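Local atomic coordinates of ESX-1 secretion-associated protein EspB (Mycobacterium marinum, PDB entry 7P0Z), a protein that is secreted through the mycobacterial ESX-1 (type VII) system and assembles into a seven-subunit, channel-like oligomer that may take part in protein transport. Residues Arg171-Phe175 / Glu187-Gln193; Asn57-Tyr61 / Val274-Pro279; Met27-Pro31 / Gly157-Phe161; Ala20-Glu24 / Leu72-Arg77; Ser206-Gln210 / Leu271-Asn275. All coordinates share one frame; numbering follows the deposited sequence.

Interaction 1 (Arg171-Phe175 / Glu187-Gln193)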
# COMPACT_ATOMS: atom_id res chain seq x y z
N ARG A 171 -23.49 -29.06 10.23
CA ARG A 171 -24.81 -28.71 10.71
C ARG A 171 -25.39 -27.49 10.02
O ARG A 171 -26.54 -27.15 10.29
CB ARG A 171 -24.77 -28.47 12.22
CG ARG A 171 -23.91 -27.31 12.61
CD ARG A 171 -23.93 -27.11 14.09
NE ARG A 171 -23.23 -28.15 14.83
CZ ARG A 171 -23.47 -28.44 16.10
NH1 ARG A 171 -24.39 -27.77 16.76
NH2 ARG A 171 -22.80 -29.39 16.71
N PHE A 172 -24.65 -26.82 9.15
CA PHE A 172 -25.20 -25.68 8.44
C PHE A 172 -25.34 -25.91 6.95
O PHE A 172 -25.57 -24.96 6.22
CB PHE A 172 -24.35 -24.44 8.66
CG PHE A 172 -24.11 -24.12 10.07
CD1 PHE A 172 -25.16 -23.81 10.90
CD2 PHE A 172 -22.84 -24.11 10.57
CE1 PHE A 172 -24.94 -23.51 12.20
CE2 PHE A 172 -22.62 -23.80 11.88
CZ PHE A 172 -23.68 -23.49 12.70
N ARG A 173 -25.21 -27.15 6.50
CA ARG A 173 -25.35 -27.42 5.08
C ARG A 173 -26.76 -27.10 4.61
O ARG A 173 -27.71 -27.02 5.38
CB ARG A 173 -25.03 -28.88 4.80
CG ARG A 173 -26.04 -29.80 5.32
CD ARG A 173 -25.57 -31.20 5.22
NE ARG A 173 -26.55 -32.11 5.79
CZ ARG A 173 -26.66 -32.36 7.08
NH1 ARG A 173 -25.87 -31.75 7.93
NH2 ARG A 173 -27.57 -33.20 7.51
N ILE A 174 -26.88 -26.91 3.30
CA ILE A 174 -28.16 -26.69 2.66
C ILE A 174 -29.06 -27.91 2.82
O ILE A 174 -28.61 -29.01 3.13
CB ILE A 174 -27.95 -26.37 1.18
CG1 ILE A 174 -27.26 -27.55 0.52
CG2 ILE A 174 -27.14 -25.11 1.01
CD1 ILE A 174 -27.15 -27.41 -0.93
N PHE A 175 -30.34 -27.70 2.58
CA PHE A 175 -31.31 -28.78 2.70
C PHE A 175 -31.38 -29.57 1.42
O PHE A 175 -31.18 -29.04 0.33
CB PHE A 175 -32.68 -28.21 3.03
CG PHE A 175 -32.70 -27.39 4.26
CD1 PHE A 175 -32.65 -27.97 5.50
CD2 PHE A 175 -32.77 -26.02 4.17
CE1 PHE A 175 -32.67 -27.20 6.63
CE2 PHE A 175 -32.78 -25.24 5.30
CZ PHE A 175 -32.74 -25.84 6.53
N GLU A 187 -31.57 -21.09 5.11
CA GLU A 187 -30.24 -21.40 4.60
C GLU A 187 -29.32 -20.20 4.71
O GLU A 187 -28.15 -20.35 5.05
CB GLU A 187 -30.35 -21.89 3.17
CG GLU A 187 -30.71 -23.33 3.11
CD GLU A 187 -30.97 -23.80 1.73
OE1 GLU A 187 -31.03 -22.96 0.82
OE2 GLU A 187 -31.14 -25.01 1.54
N ALA A 188 -29.82 -19.01 4.42
CA ALA A 188 -29.00 -17.82 4.58
C ALA A 188 -28.61 -17.63 6.04
O ALA A 188 -27.46 -17.27 6.35
CB ALA A 188 -29.74 -16.59 4.07
N SER A 189 -29.54 -17.88 6.95
CA SER A 189 -29.22 -17.76 8.36
C SER A 189 -28.18 -18.79 8.80
O SER A 189 -27.24 -18.46 9.53
CB SER A 189 -30.50 -17.87 9.17
OG SER A 189 -30.26 -17.62 10.53
N MET A 190 -28.34 -20.04 8.38
CA MET A 190 -27.34 -21.05 8.70
C MET A 190 -25.99 -20.71 8.11
O MET A 190 -24.95 -20.96 8.72
CB MET A 190 -27.77 -22.43 8.23
CG MET A 190 -28.84 -23.02 9.06
SD MET A 190 -29.04 -24.73 8.60
CE MET A 190 -29.65 -24.47 6.95
N ASP A 191 -25.98 -20.15 6.91
CA ASP A 191 -24.73 -19.73 6.30
C ASP A 191 -24.05 -18.66 7.14
O ASP A 191 -22.83 -18.66 7.31
CB ASP A 191 -25.01 -19.24 4.89
CG ASP A 191 -23.78 -18.76 4.20
OD1 ASP A 191 -23.09 -19.59 3.57
OD2 ASP A 191 -23.49 -17.55 4.27
N GLN A 192 -24.83 -17.73 7.68
CA GLN A 192 -24.26 -16.71 8.54
C GLN A 192 -23.68 -17.32 9.80
O GLN A 192 -22.59 -16.92 10.25
CB GLN A 192 -25.31 -15.68 8.89
CG GLN A 192 -25.61 -14.75 7.79
CD GLN A 192 -26.66 -13.77 8.18
OE1 GLN A 192 -27.72 -14.16 8.65
NE2 GLN A 192 -26.38 -12.50 8.03
N GLN A 193 -24.39 -18.26 10.41
CA GLN A 193 -23.85 -18.92 11.58
C GLN A 193 -22.56 -19.64 11.25
O GLN A 193 -21.61 -19.65 12.05
CB GLN A 193 -24.85 -19.90 12.17
CG GLN A 193 -26.11 -19.29 12.72
CD GLN A 193 -25.88 -18.11 13.63
OE1 GLN A 193 -26.36 -17.01 13.36
NE2 GLN A 193 -25.15 -18.32 14.71

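Interaction 2 (Asn57-Tyr61 / Val274-Pro279)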
# COMPACT_ATOMS: atom_id res chain seq x y z
N ASN A 57 -12.81 -14.15 27.12
CA ASN A 57 -13.70 -13.43 26.22
C ASN A 57 -14.17 -14.31 25.08
O ASN A 57 -15.34 -14.24 24.67
CB ASN A 57 -12.99 -12.17 25.73
CG ASN A 57 -12.93 -11.11 26.80
OD1 ASN A 57 -13.26 -11.36 27.95
ND2 ASN A 57 -12.49 -9.93 26.43
N VAL A 58 -13.29 -15.17 24.58
CA VAL A 58 -13.70 -16.09 23.53
C VAL A 58 -14.74 -17.07 24.06
O VAL A 58 -15.72 -17.38 23.38
CB VAL A 58 -12.46 -16.81 22.96
CG1 VAL A 58 -12.87 -18.03 22.18
CG2 VAL A 58 -11.67 -15.86 22.11
N ARG A 59 -14.56 -17.57 25.28
CA ARG A 59 -15.54 -18.49 25.84
C ARG A 59 -16.90 -17.83 25.99
O ARG A 59 -17.95 -18.43 25.70
CB ARG A 59 -15.04 -19.04 27.17
CG ARG A 59 -14.00 -20.12 27.02
CD ARG A 59 -13.62 -20.76 28.32
NE ARG A 59 -12.88 -19.84 29.17
CZ ARG A 59 -11.56 -19.83 29.29
NH1 ARG A 59 -10.81 -20.69 28.63
NH2 ARG A 59 -10.99 -18.96 30.09
N LEU A 60 -16.90 -16.57 26.42
CA LEU A 60 -18.14 -15.82 26.54
C LEU A 60 -18.87 -15.71 25.20
O LEU A 60 -20.09 -15.94 25.10
CB LEU A 60 -17.82 -14.45 27.09
CG LEU A 60 -19.01 -13.59 27.46
CD1 LEU A 60 -19.57 -14.07 28.76
CD2 LEU A 60 -18.55 -12.18 27.55
N TYR A 61 -18.15 -15.35 24.15
CA TYR A 61 -18.83 -15.24 22.87
C TYR A 61 -19.28 -16.58 22.34
O TYR A 61 -20.24 -16.66 21.57
CB TYR A 61 -17.94 -14.53 21.88
CG TYR A 61 -18.09 -13.08 22.02
CD1 TYR A 61 -17.36 -12.39 22.96
CD2 TYR A 61 -19.01 -12.38 21.27
CE1 TYR A 61 -17.50 -11.07 23.12
CE2 TYR A 61 -19.16 -11.05 21.42
CZ TYR A 61 -18.40 -10.40 22.34
OH TYR A 61 -18.55 -9.07 22.51
N VAL A 274 -7.84 -10.02 21.92
CA VAL A 274 -8.68 -10.70 20.94
C VAL A 274 -10.11 -10.33 21.25
O VAL A 274 -10.63 -10.73 22.29
CB VAL A 274 -8.49 -12.22 21.01
CG1 VAL A 274 -9.37 -12.91 20.00
CG2 VAL A 274 -7.06 -12.58 20.77
N ASN A 275 -10.76 -9.57 20.37
CA ASN A 275 -12.17 -9.31 20.61
C ASN A 275 -13.03 -10.04 19.59
O ASN A 275 -12.97 -9.76 18.39
CB ASN A 275 -12.54 -7.83 20.63
CG ASN A 275 -12.17 -7.11 19.41
OD1 ASN A 275 -11.47 -7.63 18.55
ND2 ASN A 275 -12.74 -5.94 19.25
N PRO A 276 -13.86 -10.96 20.05
CA PRO A 276 -14.71 -11.71 19.15
C PRO A 276 -15.90 -10.88 18.71
O PRO A 276 -16.48 -10.16 19.53
CB PRO A 276 -15.16 -12.90 20.01
CG PRO A 276 -14.37 -12.81 21.26
CD PRO A 276 -13.98 -11.42 21.43
N PRO A 277 -16.28 -10.95 17.45
CA PRO A 277 -17.54 -10.34 17.05
C PRO A 277 -18.70 -11.12 17.61
O PRO A 277 -18.61 -12.33 17.83
CB PRO A 277 -17.50 -10.42 15.53
CG PRO A 277 -16.69 -11.62 15.27
CD PRO A 277 -15.69 -11.75 16.38
N LYS A 278 -19.79 -10.43 17.87
CA LYS A 278 -20.95 -11.15 18.33
C LYS A 278 -21.57 -11.90 17.16
O LYS A 278 -21.43 -11.50 16.01
CB LYS A 278 -21.97 -10.22 18.94
CG LYS A 278 -22.53 -9.24 17.99
CD LYS A 278 -23.50 -8.39 18.73
CE LYS A 278 -24.65 -9.23 19.22
NZ LYS A 278 -25.66 -8.46 19.96
N PRO A 279 -22.22 -13.02 17.43
CA PRO A 279 -22.78 -13.81 16.35
C PRO A 279 -23.94 -13.07 15.69
O PRO A 279 -24.68 -12.34 16.36
CB PRO A 279 -23.25 -15.09 17.05
CG PRO A 279 -23.40 -14.71 18.47
CD PRO A 279 -22.38 -13.68 18.73

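Interaction 3 (Met27-Pro31 / Gly157-Phe161)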
# COMPACT_ATOMS: atom_id res chain seq x y z
N MET A 27 -21.64 -28.15 20.52
CA MET A 27 -20.39 -28.23 19.79
C MET A 27 -19.29 -28.63 20.76
O MET A 27 -19.54 -28.99 21.91
CB MET A 27 -20.10 -26.92 19.08
CG MET A 27 -21.23 -26.49 18.20
SD MET A 27 -20.95 -24.95 17.35
CE MET A 27 -20.03 -25.52 15.95
N ALA A 28 -18.05 -28.58 20.29
CA ALA A 28 -16.93 -28.94 21.14
C ALA A 28 -16.85 -28.01 22.33
O ALA A 28 -17.25 -26.85 22.28
CB ALA A 28 -15.64 -28.87 20.33
N THR A 29 -16.38 -28.53 23.42
CA THR A 29 -16.17 -27.71 24.59
C THR A 29 -14.82 -27.02 24.50
O THR A 29 -13.82 -27.69 24.24
CB THR A 29 -16.24 -28.53 25.85
OG1 THR A 29 -17.31 -29.46 25.74
CG2 THR A 29 -16.52 -27.66 27.00
N PRO A 30 -14.75 -25.72 24.69
CA PRO A 30 -13.47 -25.02 24.63
C PRO A 30 -12.60 -25.38 25.82
O PRO A 30 -13.11 -25.82 26.86
CB PRO A 30 -13.88 -23.55 24.66
CG PRO A 30 -15.19 -23.55 25.31
CD PRO A 30 -15.87 -24.80 24.93
N PRO A 31 -11.29 -25.22 25.71
CA PRO A 31 -10.42 -25.50 26.86
C PRO A 31 -10.64 -24.49 27.97
O PRO A 31 -11.05 -23.36 27.74
CB PRO A 31 -9.02 -25.37 26.28
CG PRO A 31 -9.17 -24.79 24.94
CD PRO A 31 -10.58 -24.50 24.65
N GLY A 157 -4.55 -27.05 23.50
CA GLY A 157 -5.98 -27.06 23.70
C GLY A 157 -6.70 -26.16 22.72
O GLY A 157 -7.72 -26.54 22.14
N TRP A 158 -6.17 -24.97 22.50
CA TRP A 158 -6.89 -24.07 21.62
C TRP A 158 -6.75 -24.45 20.15
O TRP A 158 -7.68 -24.21 19.38
CB TRP A 158 -6.44 -22.63 21.87
CG TRP A 158 -7.12 -22.10 23.07
CD1 TRP A 158 -6.58 -21.92 24.30
CD2 TRP A 158 -8.49 -21.73 23.18
NE1 TRP A 158 -7.52 -21.45 25.16
CE2 TRP A 158 -8.70 -21.32 24.50
CE3 TRP A 158 -9.56 -21.71 22.29
CZ2 TRP A 158 -9.93 -20.89 24.95
CZ3 TRP A 158 -10.77 -21.28 22.73
CH2 TRP A 158 -10.95 -20.87 24.05
N ASN A 159 -5.64 -25.06 19.74
CA ASN A 159 -5.57 -25.60 18.39
C ASN A 159 -6.55 -26.74 18.19
O ASN A 159 -7.18 -26.85 17.13
CB ASN A 159 -4.16 -26.05 18.07
CG ASN A 159 -3.43 -25.08 17.23
OD1 ASN A 159 -3.96 -24.57 16.26
ND2 ASN A 159 -2.19 -24.82 17.58
N ASN A 160 -6.67 -27.62 19.18
CA ASN A 160 -7.66 -28.67 19.07
C ASN A 160 -9.05 -28.08 18.93
O ASN A 160 -9.85 -28.56 18.13
CB ASN A 160 -7.61 -29.58 20.29
CG ASN A 160 -6.40 -30.43 20.31
OD1 ASN A 160 -5.78 -30.68 19.29
ND2 ASN A 160 -6.02 -30.87 21.49
N PHE A 161 -9.34 -27.03 19.69
CA PHE A 161 -10.65 -26.41 19.58
C PHE A 161 -10.87 -25.79 18.20
O PHE A 161 -11.96 -25.91 17.64
CB PHE A 161 -10.83 -25.35 20.66
CG PHE A 161 -12.24 -24.91 20.80
CD1 PHE A 161 -13.21 -25.79 21.23
CD2 PHE A 161 -12.62 -23.65 20.42
CE1 PHE A 161 -14.50 -25.40 21.32
CE2 PHE A 161 -13.92 -23.25 20.51
CZ PHE A 161 -14.86 -24.13 20.96

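Interaction 4 (Ala20-Glu24 / Leu72-Arg77)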
# COMPACT_ATOMS: atom_id res chain seq x y z
N ALA A 20 -33.12 -29.29 12.67
CA ALA A 20 -33.23 -28.44 13.84
C ALA A 20 -32.55 -29.06 15.04
O ALA A 20 -31.85 -28.38 15.79
CB ALA A 20 -34.69 -28.14 14.15
N ASP A 21 -32.74 -30.36 15.25
CA ASP A 21 -32.03 -30.98 16.35
C ASP A 21 -30.53 -31.01 16.11
O ASP A 21 -29.75 -30.86 17.05
CB ASP A 21 -32.54 -32.38 16.61
CG ASP A 21 -33.86 -32.36 17.31
OD1 ASP A 21 -34.23 -31.31 17.85
OD2 ASP A 21 -34.54 -33.41 17.32
N GLU A 22 -30.10 -31.18 14.86
CA GLU A 22 -28.68 -31.22 14.58
C GLU A 22 -28.01 -29.87 14.76
O GLU A 22 -26.84 -29.81 15.13
CB GLU A 22 -28.46 -31.73 13.16
CG GLU A 22 -27.01 -31.87 12.81
CD GLU A 22 -26.76 -32.39 11.42
OE1 GLU A 22 -27.73 -32.72 10.72
OE2 GLU A 22 -25.58 -32.44 11.02
N VAL A 23 -28.73 -28.78 14.52
CA VAL A 23 -28.04 -27.51 14.50
C VAL A 23 -27.79 -26.99 15.90
O VAL A 23 -26.84 -26.23 16.12
CB VAL A 23 -28.83 -26.49 13.65
CG1 VAL A 23 -30.04 -26.00 14.39
CG2 VAL A 23 -27.93 -25.35 13.24
N GLU A 24 -28.60 -27.37 16.87
CA GLU A 24 -28.42 -26.91 18.23
C GLU A 24 -27.80 -27.97 19.13
O GLU A 24 -27.79 -27.80 20.34
CB GLU A 24 -29.75 -26.46 18.82
CG GLU A 24 -30.62 -27.61 19.28
CD GLU A 24 -31.85 -27.16 20.00
OE1 GLU A 24 -31.92 -25.98 20.39
OE2 GLU A 24 -32.75 -27.99 20.19
N LEU A 72 -32.14 -20.34 16.27
CA LEU A 72 -32.28 -20.84 14.91
C LEU A 72 -33.03 -22.16 14.88
O LEU A 72 -33.86 -22.38 14.00
CB LEU A 72 -30.90 -20.97 14.29
CG LEU A 72 -30.78 -21.70 12.96
CD1 LEU A 72 -31.27 -20.84 11.84
CD2 LEU A 72 -29.34 -22.07 12.73
N ALA A 73 -32.76 -23.05 15.83
CA ALA A 73 -33.49 -24.30 15.88
C ALA A 73 -34.97 -24.07 16.15
O ALA A 73 -35.83 -24.74 15.56
CB ALA A 73 -32.90 -25.21 16.95
N THR A 74 -35.29 -23.13 17.03
CA THR A 74 -36.69 -22.79 17.25
C THR A 74 -37.34 -22.27 15.98
O THR A 74 -38.47 -22.66 15.65
CB THR A 74 -36.81 -21.77 18.37
OG1 THR A 74 -36.21 -22.30 19.55
CG2 THR A 74 -38.23 -21.48 18.65
N SER A 75 -36.66 -21.41 15.25
CA SER A 75 -37.24 -20.91 14.01
C SER A 75 -37.46 -22.03 13.01
O SER A 75 -38.45 -22.03 12.28
CB SER A 75 -36.38 -19.82 13.40
OG SER A 75 -36.42 -18.65 14.19
N LEU A 76 -36.54 -22.99 12.96
CA LEU A 76 -36.74 -24.12 12.06
C LEU A 76 -37.94 -24.95 12.45
O LEU A 76 -38.68 -25.42 11.60
CB LEU A 76 -35.50 -24.99 12.01
CG LEU A 76 -34.29 -24.40 11.30
CD1 LEU A 76 -33.07 -25.21 11.64
CD2 LEU A 76 -34.52 -24.39 9.83
N ARG A 77 -38.14 -25.16 13.75
CA ARG A 77 -39.31 -25.91 14.18
C ARG A 77 -40.59 -25.19 13.84
O ARG A 77 -41.58 -25.81 13.44
CB ARG A 77 -39.22 -26.21 15.66
CG ARG A 77 -38.11 -27.14 15.94
CD ARG A 77 -38.13 -27.61 17.33
NE ARG A 77 -36.94 -28.39 17.59
CZ ARG A 77 -35.88 -27.92 18.21
NH1 ARG A 77 -35.87 -26.67 18.63
NH2 ARG A 77 -34.83 -28.69 18.41

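Interaction 5 (Ser206-Gln210 / Leu271-Asn275)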
# COMPACT_ATOMS: atom_id res chain seq x y z
N SER A 206 -5.60 -18.01 16.39
CA SER A 206 -4.71 -16.91 16.71
C SER A 206 -4.34 -16.91 18.18
O SER A 206 -3.22 -16.53 18.55
CB SER A 206 -5.35 -15.59 16.30
OG SER A 206 -6.15 -15.09 17.34
N LEU A 207 -5.26 -17.35 19.02
CA LEU A 207 -4.96 -17.49 20.44
C LEU A 207 -3.85 -18.50 20.66
O LEU A 207 -2.87 -18.24 21.37
CB LEU A 207 -6.24 -17.93 21.14
CG LEU A 207 -6.36 -17.77 22.63
CD1 LEU A 207 -6.38 -16.29 22.93
CD2 LEU A 207 -7.64 -18.41 23.07
N ALA A 208 -3.98 -19.67 20.05
CA ALA A 208 -2.94 -20.68 20.19
C ALA A 208 -1.63 -20.20 19.60
O ALA A 208 -0.55 -20.49 20.12
CB ALA A 208 -3.37 -21.99 19.53
N LYS A 209 -1.71 -19.47 18.51
CA LYS A 209 -0.51 -18.94 17.88
C LYS A 209 0.23 -18.00 18.81
O LYS A 209 1.45 -18.06 18.92
CB LYS A 209 -0.90 -18.24 16.59
CG LYS A 209 0.25 -17.73 15.84
CD LYS A 209 -0.16 -16.97 14.63
CE LYS A 209 1.05 -16.35 13.98
NZ LYS A 209 0.71 -15.51 12.81
N GLN A 210 -0.50 -17.13 19.51
CA GLN A 210 0.14 -16.25 20.47
C GLN A 210 0.77 -17.02 21.61
O GLN A 210 1.86 -16.68 22.08
CB GLN A 210 -0.86 -15.25 21.02
CG GLN A 210 -1.24 -14.17 20.08
CD GLN A 210 -2.16 -13.20 20.73
OE1 GLN A 210 -2.90 -13.56 21.63
NE2 GLN A 210 -2.10 -11.95 20.32
N LEU A 271 1.09 -8.56 23.83
CA LEU A 271 0.16 -9.30 23.00
C LEU A 271 -1.08 -8.50 22.67
O LEU A 271 -1.59 -7.77 23.51
CB LEU A 271 -0.23 -10.60 23.68
CG LEU A 271 0.96 -11.53 23.79
CD1 LEU A 271 0.58 -12.80 24.49
CD2 LEU A 271 1.49 -11.81 22.40
N GLU A 272 -1.55 -8.65 21.45
CA GLU A 272 -2.79 -8.04 21.06
C GLU A 272 -3.96 -8.69 21.80
O GLU A 272 -3.98 -9.91 21.96
CB GLU A 272 -3.00 -8.19 19.57
CG GLU A 272 -2.08 -7.36 18.78
CD GLU A 272 -2.56 -5.95 18.68
OE1 GLU A 272 -3.41 -5.65 17.82
OE2 GLU A 272 -2.09 -5.12 19.48
N PRO A 273 -4.92 -7.92 22.26
CA PRO A 273 -6.17 -8.52 22.73
C PRO A 273 -6.96 -9.10 21.58
O PRO A 273 -6.80 -8.73 20.42
CB PRO A 273 -6.90 -7.34 23.37
CG PRO A 273 -6.35 -6.18 22.70
CD PRO A 273 -4.94 -6.46 22.37
N VAL A 274 -7.84 -10.02 21.92
CA VAL A 274 -8.68 -10.70 20.94
C VAL A 274 -10.11 -10.33 21.25
O VAL A 274 -10.63 -10.73 22.29
CB VAL A 274 -8.49 -12.22 21.01
CG1 VAL A 274 -9.37 -12.91 20.00
CG2 VAL A 274 -7.06 -12.58 20.77
N ASN A 275 -10.76 -9.57 20.37
CA ASN A 275 -12.17 -9.31 20.61
C ASN A 275 -13.03 -10.04 19.59
O ASN A 275 -12.97 -9.76 18.39
CB ASN A 275 -12.54 -7.83 20.63
CG ASN A 275 -12.17 -7.11 19.41
OD1 ASN A 275 -11.47 -7.63 18.55
ND2 ASN A 275 -12.74 -5.94 19.25

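Interaction 1 (Arg171-Phe175 / Glu187-Gln193)
Glu187 and Phe175 run past each other in opposite directions, with the carboxylate and the phenyl ring only 12° from coplanar. Glu187 OE2 takes the backbone N-H of Phe175 in a nearly straight bond (N to OE2 3.0 Å, 172° at the hydrogen), met on the anti side and 18° out of the carboxylate plane. The same oxygen lies 3.3 Å from Phe175 CD2, while the methylene CG of Glu187 rests 3.6 Å from CE2 of that ring. An extended chain beyond CG carries the carboxylate of Glu187 from the helix to the loop. OE2 also forms a salt bridge with Arg67 of a neighbouring subunit, so a buried carboxylate oxygen ties the loop to its own helix and to the oligomer. Residues 171-175 belong to the connection between helices 149-166 and 181-224 of the PPE domain, folded back here onto the start of the long second helix. One turn further on, Met190 bends at its last torsion, which swings CE to 3.4 Å from Phe175 CZ; SD stands 5.2 Å from the ring centroid in an oblique Met-aromatic contact. That methyl also lies 3.6 Å from Arg173 O. Phe172 packs on Met190 nearer the backbone, its CD1 4.0 Å from Met190 CB, and its ring reaches on to Gln193, whose CB approaches Phe172 CE1 at 3.6 Å. The two faces of the Phe172 ring are covered from different sources: the aliphatic CG of Arg171 sits over the centre of one, and the backbone of Gln193 lies toward the rim of the opposite one.

Interaction 2 (Asn57-Tyr61 / Val274-Pro279)
Tyr61 lays its ring over Pro276, and the two side chains cross at about a right angle. With chi1 at -85° and chi2 at 85°, the phenol stands out from helix 42-81 and turns one face to the proline. Pro276 CB lies 4.0 Å from the ring centroid, 28° off the normal, a CH-pi contact, and Pro276 CG comes within 3.5 Å of Tyr61 CD1. The carbonyl oxygen of Pro276 sits over the same face nearer the rim, 3.4 Å from Tyr61 CE2. Lys278 occupies the edge of the ring, with its CA 3.6 Å from CE2. Its CG is tucked over the backbone, flanked by N and C; CB stays beside the phenol, and the ammonium end points elsewhere.

One turn earlier, Val58 directs CG2 to the chain at 274-279, 4.2 Å from Pro276 CG and 4.3 Å from Val274 CG1. Pro276 is thereby lodged between the valine and the tyrosine. Met200 of helix 181-224 touches both Tyr61 and Pro276, and Trp196 of that helix donates its indole N-H to Pro277 O. This proline-rich chain thus lies against one helix of each domain, 42-81 and 181-224.

Between the two segments the contact is made by apolar packing and CH-pi interaction, without direct hydrogen bonding. It therefore depends on shape and dispersion: one pyrrolidine ring, Pro276, fitted to the Tyr61 face and the CG2 methyl of Val58.

Interaction 3 (Met27-Pro31 / Gly157-Phe161)
A Pro-Pro pair in the loop joining the two PE-domain helices, 13-23 and 42-81, docks on two aromatic residues one helical turn apart in PPE helix 149-166. Pro31 presents its CG-CD edge to one face of the Trp158 indole, the pyrrolidine tilted against it: CD stands 3.5 Å above the centroid of the six-membered ring, only 3° off the normal, a well-centred CH-pi contact. Pro31 CG covers the middle of the indole, 3.5 Å from Trp158 CE2. The same CG approaches the backbone of Gly157, 3.6 Å from its C atom, where the lack of a side chain lets the proline settle close against the helix.

Pro30 works on Phe161 instead. Its CA lies 3.8 Å from the Phe161 centroid, over the face but displaced toward the rim, and the pyrrolidine runs alongside the phenyl, pointing the same way. Phe161 extends toward the loop with CG opposite its backbone N (chi1 -167°), which brings CE1 under the peptide at Pro30 and leaves the ring edge to Ala28. There Ala28 O is 3.3 Å from CE1 and Ala28 CB 3.8 Å from that same atom.

Other helices complete the surroundings of both aromatics. Helix 42-81 supplies Val58 and Arg59 beside Trp158 and Leu62 beside Phe161, with Arg59 also hydrogen-bonded to Pro31 O. From helix 181-224, Leu207 reaches Trp158 and Ser204 reaches Phe161, so the Trp158 indole is held between the loop and helix 181-224.

Interaction 4 (Ala20-Glu24 / Leu72-Arg77)
A salt-bridge network borders one side of the packing between the two helices of the PE domain, which double back on each other as a helical hairpin. Arg77 of helix 42-81 is the shared cation. Its NH2 donates to Asp21 OD1 at 2.7 Å and to Glu24 OE2 at 2.8 Å, so one nitrogen grips two carboxylates. Both acceptors lie at the edge of the guanidinium, close to its plane, but the carboxylates are turned by 49° and 47° against it. Asp21 OD1 is approached nearly end-on to its C-O bond, whereas Glu24 OE2 is met from above the carboxylate plane. An arginine chain extended from CG to NE provides the span, and Ala20 CB lies over one guanidinium face toward its rim. Two bonds to one NH2 would restrict the turning of the head group.

Beneath these charges the helices meet through alanines close together, flanked by Val23, Leu72 and Leu76. Ala20 stands against Ala73, their CB atoms 4.4 Å apart, and Ala20 CB is 3.9 Å from Leu76 CB. Val23 splits its methyls: CG2 reaches Leu72 CD2 at 3.6 Å, while CG1 lies 3.9 Å from Ala73 CB. Glu24, just past the end of helix 13-23, also lays its CG and carboxylate over that alanine methyl.

The apolar side continues into the PPE domain. Leu72 touches Met190 and Leu76 touches Cys186, both on helix 181-224, while the loop before that helix adds Phe172 against Val23 and Phe175 against Leu76.

Interaction 5 (Ser206-Gln210 / Leu271-Asn275)
The carbonyl oxygen of Glu272 receives the side-chain amide of Gln210 in the one hydrogen bond that joins these segments. Gln210 NE2 stands 3.2 Å from Glu272 O, with an angle of 171° at the hydrogen. The donor lies in the carbonyl plane on a lone pair, at 123° to the C=O bond, and the oxygen is almost within the plane of the glutamine amide. Both partners are therefore well aligned even though the bond is not especially short. Gln210 reaches the loop because its chain is extended beyond CG (chi2 -176°), carrying the amide straight out from helix 181-224.

Apolar atoms flank that amide. Leu271 CB is 4.1 Å from NE2, and Glu272 CB approaches the same nitrogen to 3.9 Å. The Glu272 chain bends at chi2, turning its carboxylate away from the helix while the backbone oxygen faces it.

Val274 supplies the second point of attachment. Its methyl CG2 meets Leu207 CD1 at 4.3 Å and lies equally far from Ser206 OG, a hydroxyl that is hydrogen-bonded to Leu203 O one turn back. Leu207 in turn reaches Phe154 of helix 149-166. Val274 N is bonded to Ser54 OG of helix 42-81, and Leu271 touches Gln50 of that helix, so the chain at 271-275 follows the groove between two helices.

A glutamine side chain holding a backbone carbonyl of an extended segment, with a valine packed on the preceding turn, here fastens the segment that follows helix 244-268 onto the helical bundle, between PPE helix 181-224 and PE helix 42-81.

The five contacts are spread along an elongated helical bundle. Interactions 1 and 4 lie together on one side of the chain's centre, about 11 Å between centres, joined by the Arg173-Glu22 salt bridge and by Arg171 NH1, 3.0 Å from Val23 O. Interactions 2, 3 and 5 gather nearer the middle. Arg59 CG packs 4.0 Å from Pro30 CG and links interactions 2 and 3, while Asn159 ND2, 3.6 Å from Ala208 CB, brings interaction 3 against interaction 5. Interactions 2 and 5 share Val274 and Asn275 on one extended segment, and both touch a third subunit. Interaction 1 borders a second subunit, whereas interaction 4 touches no other chain. Interactions 4 and 5 are farthest apart, about 32 Å between centres.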